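Local atomic coordinates of Spermidine/putrescine ABC transporter, periplasmic binding protein (Treponema pallidum, PDB entry 2V84), a protein that probably binds polyamines such as spermidine and putrescine, as the periplasmic lipoprotein receptor of an ABC transport system. Residues A[61-66]-A[85-90]; A[75-80]-A[261-266]; A[93-98]-A[121-126]. All blocks are in the same frame, centred on the assembly; numbering follows the deposited sequence. Where two conformers were deposited one is given.

Contact 1: residues A[61-66]-A[85-90]; sequences EDMFAK and SIMKRK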
ATOM      1  N   GLU A  61       8.798  -7.855  -3.469  0.50 35.02           N
ATOM      2  CA  GLU A  61      10.057  -8.517  -3.832  0.50 35.05           C
ATOM      3  C   GLU A  61       9.779  -9.987  -4.089  0.50 35.22           C
ATOM      4  O   GLU A  61      10.188 -10.541  -5.108  0.50 35.04           O
ATOM      5  CB  GLU A  61      11.115  -8.379  -2.730  0.50 35.08           C
ATOM      6  CG  GLU A  61      11.875  -7.063  -2.741  0.50 34.88           C
ATOM      7  CD  GLU A  61      12.553  -6.772  -4.064  0.50 34.44           C
ATOM      8  OE1 GLU A  61      12.909  -7.725  -4.793  0.50 33.92           O
ATOM      9  OE2 GLU A  61      12.727  -5.576  -4.375  0.50 34.82           O
ATOM     10  N   ASP A  62       9.057 -10.600  -3.154  1.00 35.60           N
ATOM     11  CA  ASP A  62       8.711 -12.032  -3.240  1.00 35.75           C
ATOM     12  C   ASP A  62       7.838 -12.369  -4.469  1.00 35.70           C
ATOM     13  O   ASP A  62       8.093 -13.337  -5.187  1.00 36.04           O
ATOM     14  CB  ASP A  62       7.957 -12.444  -1.971  1.00 36.20           C
ATOM     15  CG  ASP A  62       8.868 -12.654  -0.781  1.00 36.52           C
ATOM     16  OD1 ASP A  62      10.100 -12.806  -0.969  1.00 38.44           O
ATOM     17  OD2 ASP A  62       8.344 -12.672   0.359  1.00 39.23           O
ATOM     18  N   MET A  63       6.793 -11.566  -4.678  1.00 35.79           N
ATOM     19  CA  MET A  63       5.950 -11.644  -5.864  1.00 35.69           C
ATOM     20  C   MET A  63       6.817 -11.562  -7.090  1.00 35.87           C
ATOM     21  O   MET A  63       6.688 -12.390  -7.999  1.00 36.38           O
ATOM     22  CB  MET A  63       4.960 -10.478  -5.885  1.00 35.16           C
ATOM     23  CG  MET A  63       4.177 -10.340  -7.191  1.00 34.96           C
ATOM     24  SD  MET A  63       4.996  -9.444  -8.546  1.00 33.87           S
ATOM     25  CE  MET A  63       5.040  -7.799  -7.827  1.00 30.76           C
ATOM     26  N   PHE A  64       7.691 -10.554  -7.116  1.00 36.00           N
ATOM     27  CA  PHE A  64       8.510 -10.278  -8.295  1.00 36.35           C
ATOM     28  C   PHE A  64       9.331 -11.504  -8.631  1.00 36.95           C
ATOM     29  O   PHE A  64       9.445 -11.870  -9.799  1.00 36.57           O
ATOM     30  CB  PHE A  64       9.414  -9.057  -8.072  1.00 36.25           C
ATOM     31  CG  PHE A  64      10.300  -8.743  -9.234  1.00 35.82           C
ATOM     32  CD1 PHE A  64       9.870  -7.882 -10.242  1.00 36.05           C
ATOM     33  CD2 PHE A  64      11.563  -9.334  -9.347  1.00 37.26           C
ATOM     34  CE1 PHE A  64      10.683  -7.597 -11.336  1.00 36.30           C
ATOM     35  CE2 PHE A  64      12.382  -9.059 -10.435  1.00 36.63           C
ATOM     36  CZ  PHE A  64      11.942  -8.194 -11.439  1.00 37.10           C
ATOM     37  N   ALA A  65       9.886 -12.133  -7.588  1.00 38.19           N
ATOM     38  CA  ALA A  65      10.739 -13.321  -7.720  1.00 38.71           C
ATOM     39  C   ALA A  65      10.066 -14.478  -8.427  1.00 39.39           C
ATOM     40  O   ALA A  65      10.705 -15.199  -9.197  1.00 39.85           O
ATOM     41  CB  ALA A  65      11.205 -13.772  -6.364  1.00 38.67           C
ATOM     42  N   LYS A  66       8.783 -14.680  -8.157  1.00 39.87           N
ATOM     43  CA  LYS A  66       8.040 -15.749  -8.823  1.00 40.67           C
ATOM     44  C   LYS A  66       7.767 -15.418 -10.282  1.00 40.98           C
ATOM     45  O   LYS A  66       7.669 -16.321 -11.126  1.00 41.06           O
ATOM     46  CB  LYS A  66       6.740 -16.027  -8.081  1.00 40.59           C
ATOM     47  CG  LYS A  66       6.361 -17.492  -8.039  1.00 41.61           C
ATOM     48  CD  LYS A  66       5.925 -17.838  -6.637  1.00 41.32           C
ATOM     49  CE  LYS A  66       5.071 -19.078  -6.597  1.00 41.54           C
ATOM     50  NZ  LYS A  66       4.343 -19.138  -5.296  1.00 43.34           N
ATOM     51  N   SER A  85       6.016  -0.194 -12.931  1.00 28.68           N
ATOM     52  CA  SER A  85       6.977   0.476 -13.804  1.00 30.16           C
ATOM     53  C   SER A  85       8.236  -0.375 -14.038  1.00 30.54           C
ATOM     54  O   SER A  85       8.671  -0.559 -15.185  1.00 31.04           O
ATOM     55  CB  SER A  85       7.305   1.862 -13.255  1.00 29.43           C
ATOM     56  OG  SER A  85       8.382   2.482 -13.963  1.00 33.23           O
ATOM     57  N   ILE A  86       8.796  -0.920 -12.958  1.00 32.12           N
ATOM     58  CA  ILE A  86       9.922  -1.876 -13.038  1.00 32.93           C
ATOM     59  C   ILE A  86       9.602  -3.041 -13.964  1.00 33.82           C
ATOM     60  O   ILE A  86      10.414  -3.396 -14.842  1.00 34.11           O
ATOM     61  CB  ILE A  86      10.309  -2.453 -11.619  1.00 33.13           C
ATOM     62  CG1 ILE A  86      10.956  -1.380 -10.741  1.00 32.91           C
ATOM     63  CG2 ILE A  86      11.228  -3.662 -11.750  1.00 33.95           C
ATOM     64  CD1 ILE A  86      10.873  -1.651  -9.217  1.00 32.58           C
ATOM     65  N   MET A  87       8.422  -3.634 -13.773  1.00 34.19           N
ATOM     66  CA  MET A  87       8.043  -4.846 -14.517  1.00 35.44           C
ATOM     67  C   MET A  87       7.688  -4.587 -15.978  1.00 34.65           C
ATOM     68  O   MET A  87       7.889  -5.466 -16.823  1.00 35.10           O
ATOM     69  CB  MET A  87       6.898  -5.584 -13.833  1.00 34.53           C
ATOM     70  CG  MET A  87       7.294  -6.162 -12.479  1.00 36.92           C
ATOM     71  SD  MET A  87       5.809  -6.562 -11.565  1.00 38.74           S
ATOM     72  CE  MET A  87       5.834  -8.325 -11.793  1.00 39.51           C
ATOM     73  N   LYS A  88       7.174  -3.393 -16.271  1.00 34.47           N
ATOM     74  CA  LYS A  88       7.004  -2.964 -17.666  1.00 35.22           C
ATOM     75  C   LYS A  88       8.344  -2.902 -18.422  1.00 35.59           C
ATOM     76  O   LYS A  88       8.461  -3.390 -19.554  1.00 35.32           O
ATOM     77  CB  LYS A  88       6.285  -1.613 -17.733  1.00 35.21           C
ATOM     78  CG  LYS A  88       4.778  -1.722 -17.868  1.00 34.57           C
ATOM     79  CD  LYS A  88       4.109  -0.373 -17.750  1.00 35.17           C
ATOM     80  CE  LYS A  88       4.158   0.402 -19.049  1.00 35.19           C
ATOM     81  NZ  LYS A  88       3.175   1.520 -19.011  1.00 36.84           N
ATOM     82  N   ARG A  89       9.363  -2.318 -17.793  1.00 36.28           N
ATOM     83  CA  ARG A  89      10.660  -2.156 -18.469  1.00 37.14           C
ATOM     84  C   ARG A  89      11.398  -3.481 -18.666  1.00 36.96           C
ATOM     85  O   ARG A  89      12.162  -3.650 -19.634  1.00 37.07           O
ATOM     86  CB  ARG A  89      11.541  -1.168 -17.719  1.00 38.05           C
ATOM     87  CG  ARG A  89      10.909   0.212 -17.527  1.00 39.64           C
ATOM     88  CD  ARG A  89      11.976   1.214 -17.186  1.00 42.45           C
ATOM     89  NE  ARG A  89      12.732   0.809 -16.009  1.00 42.99           N
ATOM     90  CZ  ARG A  89      12.694   1.469 -14.869  1.00 44.04           C
ATOM     91  NH1 ARG A  89      11.949   2.559 -14.785  1.00 45.57           N
ATOM     92  NH2 ARG A  89      13.392   1.053 -13.817  1.00 44.96           N
ATOM     93  N   LYS A  90      11.159  -4.407 -17.743  1.00 36.68           N
ATOM     94  CA  LYS A  90      11.685  -5.765 -17.806  1.00 36.11           C
ATOM     95  C   LYS A  90      10.803  -6.676 -18.643  1.00 35.31           C
ATOM     96  O   LYS A  90      11.099  -7.860 -18.789  1.00 35.52           O
ATOM     97  CB  LYS A  90      11.822  -6.342 -16.391  1.00 36.51           C
ATOM     98  CG  LYS A  90      12.989  -5.793 -15.595  1.00 38.03           C
ATOM     99  CD  LYS A  90      13.532  -6.843 -14.617  1.00 40.05           C
ATOM    100  CE  LYS A  90      14.872  -6.414 -14.032  1.00 42.22           C
ATOM    101  NZ  LYS A  90      15.739  -7.579 -13.681  1.00 42.03           N
TER
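F64 and M87 sit opposite each other, their CA atoms 8.3 Å apart, where helix 61-66 and helix 85-89, with K90 just after it, run nearly parallel, their axes 12.3 Å apart at closest approach and crossing at -17°. That spacing is too wide for backbones to meet, and side chains bridge it without a hydrogen bond between the segments. F64 has CG anti to its own N (chi1 179°), which carries the ring out toward the second helix. There the ring is met at its rim: M87 CG lies 3.8 Å from F64 CD1, near the ring plane, and K90 CD lies 3.8 Å from F64 CZ, in plane, with the lysine chain crossing the phenylalanine at about a right angle. I86 CG2 lies oblique to the ring, 4.0 Å from F64 CE1, and these two side chains also cross nearly perpendicularly. Deeper in, the two methionines reach for each other tip to tip, M63 SD standing 3.5 Å from M87 CE. M63 can do so because its chain bends at chi2 and chi3. The burial follows this order, both methionines being buried and K90 exposed, so its aliphatic stem flanks the ring at the outer margin. F83 and L92 also touch F64, and P79 backs M63. Helices 60-67 and 81-89 precede and follow strand 76-77 of the parallel sheet, the alternating strand-and-helix architecture of a lobe in a periplasmic solute-binding protein.

Contact 2: residues A[75-80]-A[261-266]; sequences DLVVPS and CIPKGA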
ATOM      1  N   ASP A  75      -2.395 -15.776 -13.512  1.00 31.05           N
ATOM      2  CA  ASP A  75      -3.217 -15.003 -14.428  1.00 30.00           C
ATOM      3  C   ASP A  75      -3.340 -13.570 -13.969  1.00 29.39           C
ATOM      4  O   ASP A  75      -3.499 -12.687 -14.786  1.00 29.40           O
ATOM      5  CB  ASP A  75      -4.596 -15.633 -14.561  1.00 29.97           C
ATOM      6  CG  ASP A  75      -4.524 -17.038 -15.108  1.00 29.37           C
ATOM      7  OD1 ASP A  75      -3.863 -17.209 -16.149  1.00 28.59           O
ATOM      8  OD2 ASP A  75      -5.106 -17.959 -14.502  1.00 29.34           O
ATOM      9  N   LEU A  76      -3.264 -13.352 -12.657  1.00 28.84           N
ATOM     10  CA  LEU A  76      -3.353 -11.999 -12.085  1.00 28.22           C
ATOM     11  C   LEU A  76      -2.314 -11.872 -10.993  1.00 28.17           C
ATOM     12  O   LEU A  76      -2.042 -12.839 -10.289  1.00 26.85           O
ATOM     13  CB  LEU A  76      -4.737 -11.740 -11.491  1.00 28.23           C
ATOM     14  CG  LEU A  76      -5.823 -11.342 -12.480  1.00 29.06           C
ATOM     15  CD1 LEU A  76      -7.154 -11.245 -11.760  1.00 29.40           C
ATOM     16  CD2 LEU A  76      -5.467 -10.018 -13.221  1.00 30.55           C
ATOM     17  N   VAL A  77      -1.737 -10.679 -10.871  1.00 27.56           N
ATOM     18  CA  VAL A  77      -0.820 -10.346  -9.775  1.00 27.40           C
ATOM     19  C   VAL A  77      -1.153  -8.911  -9.381  1.00 27.02           C
ATOM     20  O   VAL A  77      -1.814  -8.223 -10.137  1.00 26.08           O
ATOM     21  CB  VAL A  77       0.664 -10.490 -10.224  1.00 27.85           C
ATOM     22  CG1 VAL A  77       1.011  -9.431 -11.305  1.00 28.10           C
ATOM     23  CG2 VAL A  77       1.590 -10.387  -9.054  1.00 29.32           C
ATOM     24  N   VAL A  78      -0.751  -8.472  -8.189  1.00 26.20           N
ATOM     25  CA  VAL A  78      -1.157  -7.143  -7.711  1.00 26.52           C
ATOM     26  C   VAL A  78       0.061  -6.320  -7.198  1.00 27.03           C
ATOM     27  O   VAL A  78       0.280  -6.214  -5.983  1.00 26.66           O
ATOM     28  CB  VAL A  78      -2.287  -7.273  -6.639  1.00 26.71           C
ATOM     29  CG1 VAL A  78      -2.735  -5.898  -6.103  1.00 23.55           C
ATOM     30  CG2 VAL A  78      -3.499  -8.058  -7.193  1.00 26.99           C
ATOM     31  N   PRO A  79       0.868  -5.752  -8.125  1.00 25.34           N
ATOM     32  CA  PRO A  79       2.036  -4.955  -7.753  1.00 25.19           C
ATOM     33  C   PRO A  79       1.713  -3.513  -7.424  1.00 25.59           C
ATOM     34  O   PRO A  79       0.631  -3.024  -7.779  1.00 25.35           O
ATOM     35  CB  PRO A  79       2.932  -5.045  -9.015  1.00 24.29           C
ATOM     36  CG  PRO A  79       2.263  -6.000  -9.903  1.00 25.19           C
ATOM     37  CD  PRO A  79       0.820  -5.920  -9.579  1.00 26.04           C
ATOM     38  N   SER A  80       2.639  -2.847  -6.725  1.00 25.81           N
ATOM     39  CA  SER A  80       2.510  -1.431  -6.373  1.00 25.74           C
ATOM     40  C   SER A  80       3.046  -0.629  -7.543  1.00 25.71           C
ATOM     41  O   SER A  80       3.638  -1.197  -8.452  1.00 25.51           O
ATOM     42  CB  SER A  80       3.323  -1.122  -5.117  1.00 25.50           C
ATOM     43  OG  SER A  80       4.651  -1.612  -5.246  1.00 26.92           O
ATOM     44  N   CYS A 261      -2.377  -6.734 -12.598  1.00 24.82           N
ATOM     45  CA  CYS A 261      -1.580  -6.900 -13.802  1.00 25.31           C
ATOM     46  C   CYS A 261      -1.717  -8.330 -14.269  1.00 25.47           C
ATOM     47  O   CYS A 261      -1.984  -9.236 -13.455  1.00 24.89           O
ATOM     48  CB  CYS A 261      -0.101  -6.586 -13.522  1.00 25.86           C
ATOM     49  SG  CYS A 261       0.177  -4.899 -13.017  1.00 26.75           S
ATOM     50  N   ILE A 262      -1.525  -8.543 -15.574  1.00 24.57           N
ATOM     51  CA  ILE A 262      -1.587  -9.897 -16.102  1.00 25.29           C
ATOM     52  C   ILE A 262      -0.153 -10.365 -16.377  1.00 26.86           C
ATOM     53  O   ILE A 262       0.518  -9.803 -17.252  1.00 27.40           O
ATOM     54  CB  ILE A 262      -2.469  -9.960 -17.385  1.00 25.72           C
ATOM     55  CG1 ILE A 262      -3.953  -9.704 -17.049  1.00 24.32           C
ATOM     56  CG2 ILE A 262      -2.265 -11.313 -18.104  1.00 24.95           C
ATOM     57  CD1 ILE A 262      -4.830  -9.527 -18.304  1.00 23.88           C
ATOM     58  N   PRO A 263       0.337 -11.385 -15.620  1.00 27.62           N
ATOM     59  CA  PRO A 263       1.728 -11.817 -15.825  1.00 28.41           C
ATOM     60  C   PRO A 263       1.980 -12.376 -17.220  1.00 28.91           C
ATOM     61  O   PRO A 263       1.103 -13.026 -17.779  1.00 29.31           O
ATOM     62  CB  PRO A 263       1.905 -12.943 -14.791  1.00 28.66           C
ATOM     63  CG  PRO A 263       0.886 -12.648 -13.729  1.00 26.96           C
ATOM     64  CD  PRO A 263      -0.309 -12.166 -14.550  1.00 27.83           C
ATOM     65  N   LYS A 264       3.179 -12.150 -17.756  1.00 29.66           N
ATOM     66  CA  LYS A 264       3.588 -12.796 -19.005  1.00 30.74           C
ATOM     67  C   LYS A 264       3.341 -14.297 -18.907  1.00 31.05           C
ATOM     68  O   LYS A 264       3.661 -14.920 -17.887  1.00 31.76           O
ATOM     69  CB  LYS A 264       5.057 -12.517 -19.336  1.00 30.35           C
ATOM     70  CG  LYS A 264       5.539 -13.246 -20.586  1.00 31.67           C
ATOM     71  CD  LYS A 264       7.033 -13.113 -20.809  1.00 32.12           C
ATOM     72  CE  LYS A 264       7.483 -14.089 -21.870  1.00 32.38           C
ATOM     73  NZ  LYS A 264       8.463 -13.461 -22.792  1.00 34.40           N
ATOM     74  N   GLY A 265       2.752 -14.863 -19.958  1.00 31.59           N
ATOM     75  CA  GLY A 265       2.461 -16.291 -20.014  1.00 32.06           C
ATOM     76  C   GLY A 265       1.169 -16.741 -19.349  1.00 32.46           C
ATOM     77  O   GLY A 265       0.943 -17.944 -19.193  1.00 32.24           O
ATOM     78  N   ALA A 266       0.317 -15.791 -18.955  1.00 32.35           N
ATOM     79  CA  ALA A 266      -0.977 -16.106 -18.335  1.00 32.34           C
ATOM     80  C   ALA A 266      -1.796 -17.055 -19.203  1.00 32.94           C
ATOM     81  O   ALA A 266      -2.013 -16.774 -20.394  1.00 32.45           O
ATOM     82  CB  ALA A 266      -1.771 -14.819 -18.073  1.00 31.60           C
TER
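This is a buried antiparallel backbone contact of a single bridge, joining short strand 76-77, an outermost strand of the parallel sheet, to the chain that leaves strand 254-260. V77 and C261 form a hydrogen-bonded pair: V77 N donates to C261 O at 3.0 Å, and C261 N returns a bond to V77 O at 2.9 Å. Both are fairly straight, with N-H...O angles of 154° and 158°. C261 O also receives a CA-H...O contact from L76 CA at 3.4 Å. Side chains close round the bridge. V77 CG1 occupies the position between its own N and carbonyl carbon (chi1 66°), and from there it reaches C261 CB at 3.8 Å and P263 CG at 4.0 Å. The sulfur of C261 lies against the other proline, 3.6 Å from P79 CD. L76 CD2 meets I262 CG1 obliquely, where helix 269-279 packs on L76. Beyond the bridge the pairing lapses, since P263 has no N-H to give. Its CD instead faces D75 O at 3.2 Å, and that buried carbonyl oxygen has no hydrogen-bonding partner in the model. D75 turns its carboxylate to N268 N through OD1 and to Y28 N through OD2, while OD1 also rests beside A266, the last residue of a type II turn from P263 whose third residue is G265 with positive phi. The order 51-57, 26-32, 76-77, then this returning antiparallel strand, is consistent with the 2-1-3-n-4 topology of type II periplasmic binding proteins, n being the strand that comes back from the second lobe.

Contact 3: residues A[93-98]-A[121-126]; sequences LEKIDL and MEYSVP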
ATOM      1  N   LEU A  93       4.982  -8.158 -18.111  1.00 29.95           N
ATOM      2  CA  LEU A  93       3.536  -7.992 -18.039  1.00 29.17           C
ATOM      3  C   LEU A  93       2.904  -8.012 -19.416  1.00 28.68           C
ATOM      4  O   LEU A  93       3.536  -7.607 -20.405  1.00 29.00           O
ATOM      5  CB  LEU A  93       3.185  -6.672 -17.326  1.00 28.95           C
ATOM      6  CG  LEU A  93       3.719  -6.526 -15.894  1.00 29.53           C
ATOM      7  CD1 LEU A  93       3.289  -5.193 -15.294  1.00 29.28           C
ATOM      8  CD2 LEU A  93       3.266  -7.698 -15.023  1.00 28.46           C
ATOM      9  N   GLU A  94       1.655  -8.473 -19.486  1.00 27.64           N
ATOM     10  CA  GLU A  94       0.936  -8.544 -20.776  1.00 26.67           C
ATOM     11  C   GLU A  94      -0.004  -7.384 -20.906  1.00 26.10           C
ATOM     12  O   GLU A  94      -0.512  -6.907 -19.892  1.00 24.18           O
ATOM     13  CB  GLU A  94       0.133  -9.834 -20.891  1.00 27.50           C
ATOM     14  CG  GLU A  94       1.031 -11.051 -20.874  1.00 27.06           C
ATOM     15  CD  GLU A  94       0.345 -12.309 -21.328  1.00 31.66           C
ATOM     16  OE1 GLU A  94      -0.892 -12.319 -21.443  1.00 34.31           O
ATOM     17  OE2 GLU A  94       1.053 -13.311 -21.575  1.00 34.40           O
ATOM     18  N   LYS A  95      -0.195  -6.915 -22.140  1.00 24.85           N
ATOM     19  CA  LYS A  95      -1.198  -5.870 -22.408  1.00 25.52           C
ATOM     20  C   LYS A  95      -2.574  -6.351 -21.976  1.00 25.81           C
ATOM     21  O   LYS A  95      -2.922  -7.519 -22.144  1.00 26.79           O
ATOM     22  CB  LYS A  95      -1.187  -5.456 -23.899  1.00 24.05           C
ATOM     23  CG  LYS A  95       0.082  -4.685 -24.292  1.00 23.83           C
ATOM     24  CD  LYS A  95       0.002  -4.112 -25.717  1.00 25.30           C
ATOM     25  CE  LYS A  95       1.296  -3.359 -26.086  1.00 23.96           C
ATOM     26  NZ  LYS A  95       1.199  -2.804 -27.460  1.00 29.01           N
ATOM     27  N   ILE A  96      -3.356  -5.434 -21.422  1.00 26.48           N
ATOM     28  CA  ILE A  96      -4.704  -5.705 -20.964  1.00 26.33           C
ATOM     29  C   ILE A  96      -5.685  -5.217 -22.026  1.00 27.19           C
ATOM     30  O   ILE A  96      -5.470  -4.178 -22.645  1.00 26.65           O
ATOM     31  CB  ILE A  96      -4.960  -5.009 -19.595  1.00 26.23           C
ATOM     32  CG1 ILE A  96      -4.042  -5.656 -18.543  1.00 25.14           C
ATOM     33  CG2 ILE A  96      -6.429  -5.119 -19.191  1.00 26.08           C
ATOM     34  CD1 ILE A  96      -4.118  -5.057 -17.132  1.00 25.37           C
ATOM     35  N   ASP A  97      -6.720  -6.017 -22.280  1.00 27.81           N
ATOM     36  CA  ASP A  97      -7.779  -5.675 -23.221  1.00 27.89           C
ATOM     37  C   ASP A  97      -8.900  -5.014 -22.444  1.00 27.87           C
ATOM     38  O   ASP A  97      -9.723  -5.690 -21.815  1.00 27.67           O
ATOM     39  CB  ASP A  97      -8.282  -6.936 -23.955  1.00 27.82           C
ATOM     40  CG  ASP A  97      -9.420  -6.646 -24.911  1.00 29.43           C
ATOM     41  OD1 ASP A  97      -9.759  -5.459 -25.143  1.00 30.78           O
ATOM     42  OD2 ASP A  97     -10.004  -7.608 -25.442  1.00 30.96           O
ATOM     43  N   LEU A  98      -8.923  -3.688 -22.468  1.00 28.18           N
ATOM     44  CA  LEU A  98      -9.851  -2.962 -21.619  1.00 28.88           C
ATOM     45  C   LEU A  98     -11.302  -3.110 -22.068  1.00 29.28           C
ATOM     46  O   LEU A  98     -12.223  -2.781 -21.308  1.00 28.62           O
ATOM     47  CB  LEU A  98      -9.466  -1.486 -21.506  1.00 29.59           C
ATOM     48  CG  LEU A  98      -8.135  -1.130 -20.825  1.00 29.16           C
ATOM     49  CD1 LEU A  98      -7.946   0.391 -20.896  1.00 30.02           C
ATOM     50  CD2 LEU A  98      -8.044  -1.651 -19.393  1.00 28.12           C
ATOM     51  N   MET A 121      -3.626   2.551 -18.637  1.00 30.29           N
ATOM     52  CA  MET A 121      -3.941   1.227 -18.061  1.00 29.93           C
ATOM     53  C   MET A 121      -3.690   0.098 -19.066  1.00 29.82           C
ATOM     54  O   MET A 121      -4.464  -0.872 -19.165  1.00 29.73           O
ATOM     55  CB  MET A 121      -5.384   1.202 -17.562  1.00 30.23           C
ATOM     56  CG  MET A 121      -5.659   2.169 -16.372  1.00 29.05           C
ATOM     57  SD  MET A 121      -7.364   2.091 -15.811  1.00 31.59           S
ATOM     58  CE  MET A 121      -8.121   3.267 -16.921  1.00 33.92           C
ATOM     59  N   GLU A 122      -2.609   0.240 -19.818  1.00 28.71           N
ATOM     60  CA  GLU A 122      -2.280  -0.717 -20.858  1.00 27.90           C
ATOM     61  C   GLU A 122      -1.737  -2.025 -20.290  1.00 27.06           C
ATOM     62  O   GLU A 122      -1.851  -3.064 -20.921  1.00 26.31           O
ATOM     63  CB  GLU A 122      -1.302  -0.087 -21.845  1.00 28.43           C
ATOM     64  CG  GLU A 122      -0.882  -1.015 -22.957  1.00 30.86           C
ATOM     65  CD  GLU A 122      -0.131  -0.308 -24.064  1.00 33.88           C
ATOM     66  OE1 GLU A 122       0.710   0.571 -23.768  1.00 35.05           O
ATOM     67  OE2 GLU A 122      -0.390  -0.647 -25.226  1.00 35.12           O
ATOM     68  N   TYR A 123      -1.164  -1.969 -19.085  1.00 25.66           N
ATOM     69  CA  TYR A 123      -0.511  -3.122 -18.492  1.00 25.21           C
ATOM     70  C   TYR A 123      -0.999  -3.295 -17.071  1.00 24.90           C
ATOM     71  O   TYR A 123      -0.567  -4.207 -16.374  1.00 25.34           O
ATOM     72  CB  TYR A 123       1.002  -2.948 -18.480  1.00 24.44           C
ATOM     73  CG  TYR A 123       1.655  -3.097 -19.849  1.00 24.50           C
ATOM     74  CD1 TYR A 123       2.048  -4.338 -20.309  1.00 24.47           C
ATOM     75  CD2 TYR A 123       1.884  -1.983 -20.660  1.00 25.67           C
ATOM     76  CE1 TYR A 123       2.659  -4.474 -21.560  1.00 26.23           C
ATOM     77  CE2 TYR A 123       2.481  -2.106 -21.923  1.00 27.03           C
ATOM     78  CZ  TYR A 123       2.870  -3.353 -22.361  1.00 24.68           C
ATOM     79  OH  TYR A 123       3.484  -3.509 -23.590  1.00 25.84           O
ATOM     80  N   SER A 124      -1.876  -2.404 -16.618  1.00 25.17           N
ATOM     81  CA  SER A 124      -2.283  -2.419 -15.192  1.00 25.16           C
ATOM     82  C   SER A 124      -3.646  -1.795 -15.010  1.00 25.38           C
ATOM     83  O   SER A 124      -4.007  -0.902 -15.754  1.00 25.73           O
ATOM     84  CB  SER A 124      -1.259  -1.658 -14.330  1.00 25.24           C
ATOM     85  OG  SER A 124      -1.245  -0.254 -14.619  1.00 27.52           O
ATOM     86  N   VAL A 125      -4.392  -2.234 -14.000  1.00 25.12           N
ATOM     87  CA  VAL A 125      -5.647  -1.556 -13.662  1.00 23.89           C
ATOM     88  C   VAL A 125      -5.637  -1.303 -12.176  1.00 23.63           C
ATOM     89  O   VAL A 125      -5.380  -2.216 -11.441  1.00 22.76           O
ATOM     90  CB  VAL A 125      -6.888  -2.432 -13.987  1.00 23.25           C
ATOM     91  CG1 VAL A 125      -8.193  -1.738 -13.494  1.00 23.50           C
ATOM     92  CG2 VAL A 125      -6.982  -2.716 -15.514  1.00 24.50           C
ATOM     93  N   PRO A 126      -5.878  -0.059 -11.719  1.00 23.77           N
ATOM     94  CA  PRO A 126      -5.817   0.176 -10.268  1.00 23.52           C
ATOM     95  C   PRO A 126      -6.690  -0.733  -9.412  1.00 23.65           C
ATOM     96  O   PRO A 126      -7.845  -0.994  -9.754  1.00 24.09           O
ATOM     97  CB  PRO A 126      -6.311   1.626 -10.126  1.00 23.65           C
ATOM     98  CG  PRO A 126      -5.918   2.247 -11.407  1.00 23.28           C
ATOM     99  CD  PRO A 126      -6.102   1.191 -12.462  1.00 23.17           C
TER
HETATM  100  O   HOH W   1      -0.408  -6.745 -17.128  1.00 28.43           O
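L93 O lies at the edge of the Y123 ring, near the ring plane, 3.5 Å from Y123 CE1, and L93 CB touches Y123 CD1, the neighbouring ring atom. E94 O and the K95 stem approach the ring obliquely, K95 CG lying 3.6 Å from Y123 CZ. Farther along, K95 CE comes to 3.3 Å from Y123 OH. The K95 chain, extended beyond CG, also runs side by side with E122. With CG anti to its own N (chi1 179°), E122 sends its extended chain alongside the lysine, and the two point the same way. The ends form a salt bridge, K95 NZ to E122 OE2 at 3.5 Å, a long pairing at the exposed margin. The backbone is tied by one direct bond, I96 N to E122 O at 2.9 Å with an N-H...O angle of 162°, its donor tilted 32° from the carbonyl plane. This N-H bond holds the oxygen, and K95 CA-H adds a weaker contact. A water lies between E94 O and Y123 O, within hydrogen-bonding distance of both. I96 CD1 packs on the backbone at S124 N, 3.5 Å away, and on V125 CG2. The L98 and V125 side chains slide past each other in opposite directions, L98 CD2 4.2 Å from V125 CG2. Around the contact, M87 and K88 of helix 81-89 touch L93 and Y123, H273 and I276 of helix 269-279 touch I96 and V125, and strand 93-94 pairs with strand 262-263 as strand 125-137 sets out into the mixed sheet.

The three contacts lie on the same side of the chain's centre, with centres about 10 Å (contacts 1 and 2), 9 Å (2 and 3) and 15 Å (1 and 3) apart. Contacts 1 and 2 interleave along the chain, because helix 60-67, strand 76-77 and helix 81-89 are consecutive; M63 packs on V77, and M87 on P79. Contact 3 opens after contact 1 closes and is nested in the long loop that contact 2 closes. The bridge of contact 2 and the pairing of 93-94 with 262-263, where E94 and I262 are backbone hydrogen-bonded, extend the parallel sheet in 2-1-3-n-4 order, with helices 60-67 and 81-89 packed beside it, so early and late chain segments build one lobe.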